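Local coordinates for heme-binding protein HutZ (PDB 3TGV) that binds heme and probably degrades it to biliverdin, releasing the iron, at residues A[94-97]-A[98-102]. The protein carries 1 engineered substitution. Sequence-based numbering, arbitrary orientation.
Sequences DSEL and WCQVI
Ser-95 and Trp-98 meet at the first turn of helix 96-109, where Ser-95 is the N-cap. Its OG accepts a weak bond from the backbone N of Trp-98 (3.3 Å) and is also hydrogen-bonded to Glu-92 O; a short hydroxyl side chain suits a place where one atom must meet both a first-turn N-H that has no earlier helix carbonyl to pair with and a nearby carbonyl. With chi1 at 69°, OG sits between its own backbone N and carbonyl carbon, close to Trp-98 N. Behind the cap, i to i-4 hydrogen bonds begin with Cys-99 N to Ser-95 O and Gln-100 N to Glu-96 O; Val-101 N follows, 3.0 Å from Leu-97 O.

Packing is tight around Trp-98. Its anti torsion (chi1 169°) sends the indole out from the helix side, a broad plate covered on both faces: Asp-94 N lies 3.1 Å above one, Ile-102 CG1 against the other. Nearby, Leu-97 CD1 reaches Val-101 CG2 at 3.8 Å, branched aliphatics filling the sheet-facing side.

The solvent side is looser. Glu-96 and Gln-100, long polar chains suited to an exposed turn, hold their carboxylate and amide planes 37° apart, and Gln-100 NE2 lies 3.0 Å from Glu-96 O. The exposed carboxylate of Asp-94 runs beside the indole.

This amphipathic turn follows strand 81-91 and packs on the antiparallel sheet of a pyridoxamine 5'-phosphate oxidase-family (FMN-binding) domain: Leu-97 and Val-101 touch Phe-43 of strand 41-47, Val-101 also meets Val-36 of strand 28-38, and Trp-98 and Val-101 rest on Leu-124 of strand 122-129.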
loop_
_atom_site.group_PDB
_atom_site.type_symbol
_atom_site.label_atom_id
_atom_site.label_comp_id
_atom_site.label_asym_id
_atom_site.label_seq_id
_atom_site.Cartn_x
_atom_site.Cartn_y
_atom_site.Cartn_z
ATOM N N ASP A 94 27.447 3.800 6.741
ATOM C CA ASP A 94 28.577 3.294 7.503
ATOM C C ASP A 94 28.614 3.769 8.948
ATOM O O ASP A 94 29.524 3.413 9.692
ATOM C CB ASP A 94 29.883 3.630 6.793
ATOM C CG ASP A 94 30.084 2.801 5.551
ATOM O OD1 ASP A 94 29.843 1.574 5.615
ATOM O OD2 ASP A 94 30.464 3.380 4.513
ATOM N N SER A 95 27.628 4.564 9.349
ATOM C CA SER A 95 27.489 4.911 10.755
ATOM C C SER A 95 27.146 3.653 11.549
ATOM O O SER A 95 26.806 2.612 10.974
ATOM C CB SER A 95 26.399 5.966 10.957
ATOM O OG SER A 95 25.108 5.435 10.701
ATOM N N GLU A 96 27.228 3.748 12.871
ATOM C CA GLU A 96 26.975 2.592 13.714
ATOM C C GLU A 96 25.553 2.051 13.517
ATOM O O GLU A 96 25.348 0.840 13.437
ATOM C CB GLU A 96 27.216 2.951 15.175
ATOM C CG GLU A 96 27.344 1.752 16.097
ATOM C CD GLU A 96 27.708 2.160 17.510
ATOM O OE1 GLU A 96 26.866 1.977 18.418
ATOM O OE2 GLU A 96 28.835 2.669 17.709
ATOM N N LEU A 97 24.575 2.949 13.434
ATOM C CA LEU A 97 23.201 2.536 13.169
ATOM C C LEU A 97 23.083 1.841 11.813
ATOM O O LEU A 97 22.376 0.841 11.676
ATOM C CB LEU A 97 22.249 3.728 13.239
ATOM C CG LEU A 97 20.752 3.391 13.206
ATOM C CD1 LEU A 97 20.442 2.223 14.137
ATOM C CD2 LEU A 97 19.902 4.610 13.573
ATOM N N TRP A 98 23.780 2.376 10.815
ATOM C CA TRP A 98 23.784 1.793 9.478
ATOM C C TRP A 98 24.248 0.349 9.513
ATOM O O TRP A 98 23.582 -0.546 8.992
ATOM C CB TRP A 98 24.704 2.586 8.550
ATOM C CG TRP A 98 24.964 1.906 7.242
ATOM C CD1 TRP A 98 25.834 0.874 7.008
ATOM C CD2 TRP A 98 24.363 2.213 5.978
ATOM N NE1 TRP A 98 25.803 0.522 5.679
ATOM C CE2 TRP A 98 24.909 1.331 5.027
ATOM C CE3 TRP A 98 23.416 3.154 5.562
ATOM C CZ2 TRP A 98 24.536 1.356 3.686
ATOM C CZ3 TRP A 98 23.049 3.179 4.232
ATOM C CH2 TRP A 98 23.606 2.285 3.309
ATOM N N CYS A 99 25.404 0.125 10.125
ATOM C CA CYS A 99 25.981 -1.208 10.172
ATOM C C CYS A 99 25.063 -2.196 10.890
ATOM O O CYS A 99 24.898 -3.331 10.449
ATOM C CB CYS A 99 27.366 -1.157 10.823
ATOM S SG CYS A 99 28.527 -0.051 9.959
ATOM N N GLN A 100 24.450 -1.759 11.986
ATOM C CA GLN A 100 23.544 -2.624 12.742
ATOM C C GLN A 100 22.332 -3.041 11.914
ATOM O O GLN A 100 22.003 -4.227 11.814
ATOM C CB GLN A 100 23.082 -1.926 14.017
ATOM C CG GLN A 100 24.201 -1.641 15.000
ATOM C CD GLN A 100 23.812 -0.614 16.048
ATOM O OE1 GLN A 100 22.712 -0.660 16.608
ATOM N NE2 GLN A 100 24.711 0.329 16.309
ATOM N N VAL A 101 21.667 -2.059 11.319
ATOM C CA VAL A 101 20.465 -2.323 10.540
ATOM C C VAL A 101 20.787 -3.138 9.285
ATOM O O VAL A 101 20.058 -4.072 8.948
ATOM C CB VAL A 101 19.728 -1.020 10.173
ATOM C CG1 VAL A 101 18.491 -1.320 9.323
ATOM C CG2 VAL A 101 19.338 -0.269 11.435
ATOM N N ILE A 102 21.877 -2.797 8.598
ATOM C CA ILE A 102 22.282 -3.580 7.436
ATOM C C ILE A 102 22.477 -5.039 7.845
ATOM O O ILE A 102 21.987 -5.961 7.184
ATOM C CB ILE A 102 23.579 -3.051 6.793
ATOM C CG1 ILE A 102 23.379 -1.642 6.229
ATOM C CG2 ILE A 102 24.029 -3.982 5.689
ATOM C CD1 ILE A 102 22.294 -1.538 5.179
#